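Local coordinates for protein FACT-Spt16 (Cicer arietinum, PDB 5CE6) that forms the N-terminal domain of Spt16, a subunit of the FACT histone chaperone, and probably binds histones H3-H4, at residues 34-37 with 38-42; 189-192 with 193-197. All blocks are in the same frame, centred on the assembly; numbering follows the deposited sequence.

Both contacts are local, each formed within one helix, and their centres lie about 11 Å apart. Contact 1 comes first along the chain, in the last turns of helix 26-42; contact 2 follows in helix 188-196, after the six-stranded mixed sheet that closes with strand 183-186. Both helices send aromatic side chains onto Ile54 of strand 53-58 and onto Trp48. They also touch directly, Phe36 against Leu194 and Phe191, and His39 against Ala193. Helices 26-42 and 188-196 are thus packed together beside the sheet, and helix 188-196 is followed along the chain by the long helix 200-230.

Contact 1: residues 34-37 with 38-42; sequences KAFY and SHWDD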
ATOM      1  N   LYS A  34      -5.498  -8.822 -20.951  1.00 25.82           N
ATOM      2  CA  LYS A  34      -6.821  -9.387 -21.186  1.00 23.88           C
ATOM      3  C   LYS A  34      -7.748  -9.089 -20.013  1.00 23.77           C
ATOM      4  O   LYS A  34      -8.886  -8.657 -20.201  1.00 21.80           O
ATOM      5  CB  LYS A  34      -6.711 -10.897 -21.399  1.00 23.97           C
ATOM      6  CG  LYS A  34      -7.914 -11.533 -22.073  1.00 34.66           C
ATOM      7  CD  LYS A  34      -7.461 -12.490 -23.171  1.00 47.05           C
ATOM      8  CE  LYS A  34      -6.235 -13.286 -22.735  1.00 52.71           C
ATOM      9  NZ  LYS A  34      -5.589 -14.000 -23.871  1.00 57.32           N
ATOM     10  N   ALA A  35      -7.242  -9.316 -18.804  1.00 21.72           N
ATOM     11  CA  ALA A  35      -8.006  -9.051 -17.588  1.00 22.51           C
ATOM     12  C   ALA A  35      -8.448  -7.594 -17.534  1.00 24.54           C
ATOM     13  O   ALA A  35      -9.605  -7.301 -17.235  1.00 20.84           O
ATOM     14  CB  ALA A  35      -7.189  -9.405 -16.355  1.00 26.16           C
ATOM     15  N   PHE A  36      -7.516  -6.693 -17.841  1.00 19.77           N
ATOM     16  CA  PHE A  36      -7.790  -5.259 -17.903  1.00 20.07           C
ATOM     17  C   PHE A  36      -8.878  -4.934 -18.946  1.00 18.91           C
ATOM     18  O   PHE A  36      -9.890  -4.318 -18.613  1.00 19.50           O
ATOM     19  CB  PHE A  36      -6.475  -4.510 -18.209  1.00 17.37           C
ATOM     20  CG  PHE A  36      -6.631  -3.021 -18.402  1.00 20.28           C
ATOM     21  CD1 PHE A  36      -7.605  -2.300 -17.728  1.00 22.21           C
ATOM     22  CD2 PHE A  36      -5.789  -2.345 -19.275  1.00 27.50           C
ATOM     23  CE1 PHE A  36      -7.735  -0.931 -17.913  1.00 24.22           C
ATOM     24  CE2 PHE A  36      -5.909  -0.976 -19.463  1.00 24.71           C
ATOM     25  CZ  PHE A  36      -6.881  -0.269 -18.785  1.00 27.03           C
ATOM     26  N   TYR A  37      -8.673  -5.329 -20.202  1.00 18.25           N
ATOM     27  CA  TYR A  37      -9.658  -5.020 -21.241  1.00 19.35           C
ATOM     28  C   TYR A  37     -11.039  -5.629 -20.962  1.00 23.70           C
ATOM     29  O   TYR A  37     -12.067  -5.009 -21.250  1.00 23.34           O
ATOM     30  CB  TYR A  37      -9.155  -5.425 -22.633  1.00 19.00           C
ATOM     31  CG  TYR A  37      -8.392  -4.320 -23.317  1.00 19.05           C
ATOM     32  CD1 TYR A  37      -7.166  -3.893 -22.828  1.00 26.80           C
ATOM     33  CD2 TYR A  37      -8.910  -3.692 -24.435  1.00 20.10           C
ATOM     34  CE1 TYR A  37      -6.464  -2.868 -23.443  1.00 23.43           C
ATOM     35  CE2 TYR A  37      -8.213  -2.664 -25.069  1.00 23.46           C
ATOM     36  CZ  TYR A  37      -6.995  -2.260 -24.559  1.00 21.61           C
ATOM     37  OH  TYR A  37      -6.296  -1.245 -25.171  1.00 22.14           O
ATOM     38  N   SER A  38     -11.055  -6.829 -20.392  1.00 24.36           N
ATOM     39  CA  SER A  38     -12.309  -7.478 -20.015  1.00 21.65           C
ATOM     40  C   SER A  38     -13.050  -6.693 -18.940  1.00 22.68           C
ATOM     41  O   SER A  38     -14.249  -6.426 -19.067  1.00 29.53           O
ATOM     42  CB  SER A  38     -12.041  -8.899 -19.520  1.00 27.00           C
ATOM     43  OG  SER A  38     -11.716  -9.750 -20.604  1.00 36.08           O
ATOM     44  N   HIS A  39     -12.323  -6.323 -17.891  1.00 19.66           N
ATOM     45  CA  HIS A  39     -12.899  -5.629 -16.741  1.00 16.76           C
ATOM     46  C   HIS A  39     -13.390  -4.261 -17.188  1.00 22.48           C
ATOM     47  O   HIS A  39     -14.491  -3.825 -16.827  1.00 22.68           O
ATOM     48  CB  HIS A  39     -11.848  -5.495 -15.638  1.00 22.33           C
ATOM     49  CG  HIS A  39     -12.407  -5.108 -14.307  1.00 30.91           C
ATOM     50  ND1 HIS A  39     -12.754  -3.810 -13.993  1.00 31.69           N
ATOM     51  CD2 HIS A  39     -12.660  -5.842 -13.196  1.00 28.56           C
ATOM     52  CE1 HIS A  39     -13.205  -3.764 -12.752  1.00 35.84           C
ATOM     53  NE2 HIS A  39     -13.161  -4.986 -12.246  1.00 27.10           N
ATOM     54  N   TRP A  40     -12.563  -3.598 -17.997  1.00 22.06           N
ATOM     55  CA  TRP A  40     -12.885  -2.297 -18.557  1.00 22.92           C
ATOM     56  C   TRP A  40     -14.208  -2.391 -19.311  1.00 24.71           C
ATOM     57  O   TRP A  40     -15.097  -1.561 -19.133  1.00 28.18           O
ATOM     58  CB  TRP A  40     -11.750  -1.862 -19.492  1.00 22.80           C
ATOM     59  CG  TRP A  40     -11.906  -0.522 -20.120  1.00 23.81           C
ATOM     60  CD1 TRP A  40     -12.845   0.428 -19.833  1.00 23.92           C
ATOM     61  CD2 TRP A  40     -11.090   0.027 -21.160  1.00 22.66           C
ATOM     62  NE1 TRP A  40     -12.665   1.532 -20.640  1.00 26.86           N
ATOM     63  CE2 TRP A  40     -11.589   1.307 -21.463  1.00 25.15           C
ATOM     64  CE3 TRP A  40      -9.983  -0.451 -21.872  1.00 25.73           C
ATOM     65  CZ2 TRP A  40     -11.017   2.127 -22.437  1.00 26.30           C
ATOM     66  CZ3 TRP A  40      -9.412   0.363 -22.841  1.00 21.72           C
ATOM     67  CH2 TRP A  40      -9.932   1.633 -23.118  1.00 29.55           C
ATOM     68  N   ASP A  41     -14.346  -3.425 -20.130  1.00 20.62           N
ATOM     69  CA  ASP A  41     -15.545  -3.583 -20.940  1.00 25.25           C
ATOM     70  C   ASP A  41     -16.739  -3.986 -20.077  1.00 28.30           C
ATOM     71  O   ASP A  41     -17.837  -3.454 -20.242  1.00 28.03           O
ATOM     72  CB  ASP A  41     -15.321  -4.623 -22.033  1.00 32.04           C
ATOM     73  CG  ASP A  41     -16.446  -4.645 -23.055  1.00 42.56           C
ATOM     74  OD1 ASP A  41     -16.864  -3.553 -23.511  1.00 42.04           O
ATOM     75  OD2 ASP A  41     -16.915  -5.753 -23.396  1.00 37.07           O
ATOM     76  N   ASP A  42     -16.509  -4.918 -19.157  1.00 26.60           N
ATOM     77  CA  ASP A  42     -17.569  -5.430 -18.289  1.00 30.02           C
ATOM     78  C   ASP A  42     -18.184  -4.329 -17.433  1.00 30.32           C
ATOM     79  O   ASP A  42     -19.400  -4.285 -17.238  1.00 31.83           O
ATOM     80  CB  ASP A  42     -17.032  -6.536 -17.371  1.00 28.51           C
ATOM     81  CG  ASP A  42     -16.690  -7.812 -18.123  1.00 26.03           C
ATOM     82  OD1 ASP A  42     -17.161  -7.975 -19.261  1.00 30.13           O
ATOM     83  OD2 ASP A  42     -15.951  -8.655 -17.562  1.00 35.81           O
TER
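Tyr37 and Trp40 meet in a T-shaped, edge-to-face pair within an aromatic cluster completed by Phe36, all three borne by the last turns of the α-helix 26-42. The two side chains run alongside each other in the same direction, but their planes are turned 67° apart, so the indole presents the edge of its six-membered ring to the phenol. Its CZ3 sits over one face of Tyr37, displaced toward the rim, and comes 3.9 Å from Tyr37 CE2. With chi1 of -178°, Trp40 CG stands opposite its own backbone N, and the indole reaches back toward both earlier rings. Phe36 relates to it differently: the planes are nearly parallel, 14° apart, but slid so far past each other that they hardly overlap, with centroids 5.7 Å apart. The link there is Phe36 CZ to Trp40 CE3 at 4.4 Å, a loose apolar touch.

Phe36 and Trp40 pack on Ile54 of strand 53-58, joining the helix to the central sheet of the N-terminal lobe. The polar ends are tied down as well, Tyr37 OH by Thr90 O and Trp40 NE1 by Ser51 O. In the backbone that carries the rings, Trp40 N donates to Phe36 O at 2.8 Å, one of four successive i to i+4 helical bonds. On the exposed flank Lys34 O takes two donors from one residue: Ser38 N at 2.8 Å, and Ser38 OG at 3.1 Å from above the carbonyl plane.

Contact 2: residues 189-192 with 193-197; sequences NGFS and ALFAA
Phe191 and Phe195, one turn apart on the short α-helix 188-196, lie side by side and point the same way. Their planes are within 22° of parallel, yet the rings are slid apart with centroids 6.0 Å from each other, so they barely overlap and the touching falls to a few carbon atoms. Phe195 CE2 lies 4.0 Å from Phe191 CB, and Phe195 CZ approaches Phe191 CD1 at 4.1 Å. On Phe191, the same CD1 meets the methyl CD2 of Leu194 at 4.2 Å, adding an aliphatic neighbour.

Both phenylalanines have CG beside the backbone N and opposite the carbonyl carbon (chi1 -73° and -61°), which brings the rings out in a common direction. For Phe195 this also places the ring with one face over the carbonyl oxygen of Phe191. The backbone sets the spacing through helical bonds from Ala193 to Asn189, Leu194 to Gly190 and Phe195 to Phe191.

Farther out, the two rings pack on other parts of the fold. Leu73 of helix 69-78 touches both, and Trp48 and Trp76 meet Phe191 and Phe195 respectively edge-to-face. Leu194, for its part, touches His39 of helix 26-42. At the centre, Phe191 O accepts the amide N of Phe195 at 2.8 Å while lying 3.3 Å from CG of that residue's ring.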
ATOM      1  N   ASN A 189     -11.226   3.946  -9.373  1.00 21.24           N
ATOM      2  CA  ASN A 189     -12.021   2.855  -8.830  1.00 23.72           C
ATOM      3  C   ASN A 189     -11.984   1.631  -9.729  1.00 25.12           C
ATOM      4  O   ASN A 189     -12.194   0.505  -9.274  1.00 21.01           O
ATOM      5  CB  ASN A 189     -13.467   3.301  -8.596  1.00 28.85           C
ATOM      6  CG  ASN A 189     -13.585   4.341  -7.498  1.00 36.70           C
ATOM      7  OD1 ASN A 189     -12.711   4.453  -6.643  1.00 42.29           O
ATOM      8  ND2 ASN A 189     -14.671   5.108  -7.518  1.00 38.30           N
ATOM      9  N   GLY A 190     -11.718   1.847 -11.012  1.00 18.81           N
ATOM     10  CA  GLY A 190     -11.603   0.730 -11.927  1.00 20.48           C
ATOM     11  C   GLY A 190     -10.320  -0.023 -11.646  1.00 23.22           C
ATOM     12  O   GLY A 190     -10.318  -1.250 -11.511  1.00 19.31           O
ATOM     13  N   PHE A 191      -9.217   0.715 -11.569  1.00 15.12           N
ATOM     14  CA  PHE A 191      -7.935   0.102 -11.239  1.00 18.54           C
ATOM     15  C   PHE A 191      -7.948  -0.560  -9.861  1.00 17.54           C
ATOM     16  O   PHE A 191      -7.374  -1.637  -9.684  1.00 16.11           O
ATOM     17  CB  PHE A 191      -6.810   1.129 -11.347  1.00 18.99           C
ATOM     18  CG  PHE A 191      -6.463   1.480 -12.758  1.00 15.63           C
ATOM     19  CD1 PHE A 191      -6.049   0.492 -13.645  1.00 17.29           C
ATOM     20  CD2 PHE A 191      -6.565   2.786 -13.209  1.00 20.46           C
ATOM     21  CE1 PHE A 191      -5.726   0.804 -14.957  1.00 22.67           C
ATOM     22  CE2 PHE A 191      -6.247   3.108 -14.520  1.00 22.22           C
ATOM     23  CZ  PHE A 191      -5.822   2.115 -15.394  1.00 23.71           C
ATOM     24  N   SER A 192      -8.614   0.076  -8.900  1.00 18.78           N
ATOM     25  CA  SER A 192      -8.751  -0.489  -7.551  1.00 17.76           C
ATOM     26  C   SER A 192      -9.420  -1.863  -7.572  1.00 19.75           C
ATOM     27  O   SER A 192      -8.956  -2.804  -6.923  1.00 19.69           O
ATOM     28  CB  SER A 192      -9.531   0.465  -6.645  1.00 22.38           C
ATOM     29  OG  SER A 192      -9.810  -0.139  -5.392  1.00 28.96           O
ATOM     30  N   ALA A 193     -10.506  -1.977  -8.332  1.00 19.00           N
ATOM     31  CA  ALA A 193     -11.198  -3.251  -8.491  1.00 18.80           C
ATOM     32  C   ALA A 193     -10.297  -4.261  -9.201  1.00 17.67           C
ATOM     33  O   ALA A 193     -10.224  -5.426  -8.821  1.00 17.27           O
ATOM     34  CB  ALA A 193     -12.497  -3.054  -9.265  1.00 16.80           C
ATOM     35  N   LEU A 194      -9.608  -3.799 -10.241  1.00 18.34           N
ATOM     36  CA  LEU A 194      -8.713  -4.648 -11.008  1.00 12.60           C
ATOM     37  C   LEU A 194      -7.585  -5.232 -10.161  1.00 18.65           C
ATOM     38  O   LEU A 194      -7.251  -6.414 -10.289  1.00 20.84           O
ATOM     39  CB  LEU A 194      -8.119  -3.850 -12.176  1.00 14.87           C
ATOM     40  CG  LEU A 194      -7.309  -4.631 -13.199  1.00 21.00           C
ATOM     41  CD1 LEU A 194      -8.170  -5.681 -13.887  1.00 22.93           C
ATOM     42  CD2 LEU A 194      -6.744  -3.660 -14.224  1.00 18.36           C
ATOM     43  N   PHE A 195      -7.004  -4.407  -9.293  1.00 13.64           N
ATOM     44  CA  PHE A 195      -5.869  -4.841  -8.479  1.00 16.59           C
ATOM     45  C   PHE A 195      -6.323  -5.566  -7.206  1.00 13.66           C
ATOM     46  O   PHE A 195      -5.500  -6.155  -6.516  1.00 17.35           O
ATOM     47  CB  PHE A 195      -4.987  -3.665  -8.057  1.00 14.88           C
ATOM     48  CG  PHE A 195      -4.374  -2.894  -9.202  1.00 16.90           C
ATOM     49  CD1 PHE A 195      -4.060  -3.519 -10.405  1.00 18.62           C
ATOM     50  CD2 PHE A 195      -4.116  -1.534  -9.064  1.00 15.76           C
ATOM     51  CE1 PHE A 195      -3.490  -2.789 -11.454  1.00 23.93           C
ATOM     52  CE2 PHE A 195      -3.548  -0.797 -10.106  1.00 18.91           C
ATOM     53  CZ  PHE A 195      -3.238  -1.431 -11.303  1.00 21.88           C
ATOM     54  N   ALA A 196      -7.625  -5.552  -6.922  1.00 13.06           N
ATOM     55  CA  ALA A 196      -8.139  -5.993  -5.612  1.00 15.83           C
ATOM     56  C   ALA A 196      -7.911  -7.468  -5.279  1.00 17.46           C
ATOM     57  O   ALA A 196      -7.520  -7.805  -4.159  1.00 17.28           O
ATOM     58  CB  ALA A 196      -9.620  -5.654  -5.475  1.00 18.45           C
ATOM     59  N   ALA A 197      -8.187  -8.348  -6.233  1.00 17.12           N
ATOM     60  CA  ALA A 197      -8.001  -9.780  -6.005  1.00 21.54           C
ATOM     61  C   ALA A 197      -6.694 -10.257  -6.637  1.00 15.88           C
ATOM     62  O   ALA A 197      -6.524 -10.207  -7.854  1.00 19.04           O
ATOM     63  CB  ALA A 197      -9.182 -10.575  -6.548  1.00 28.05           C
TER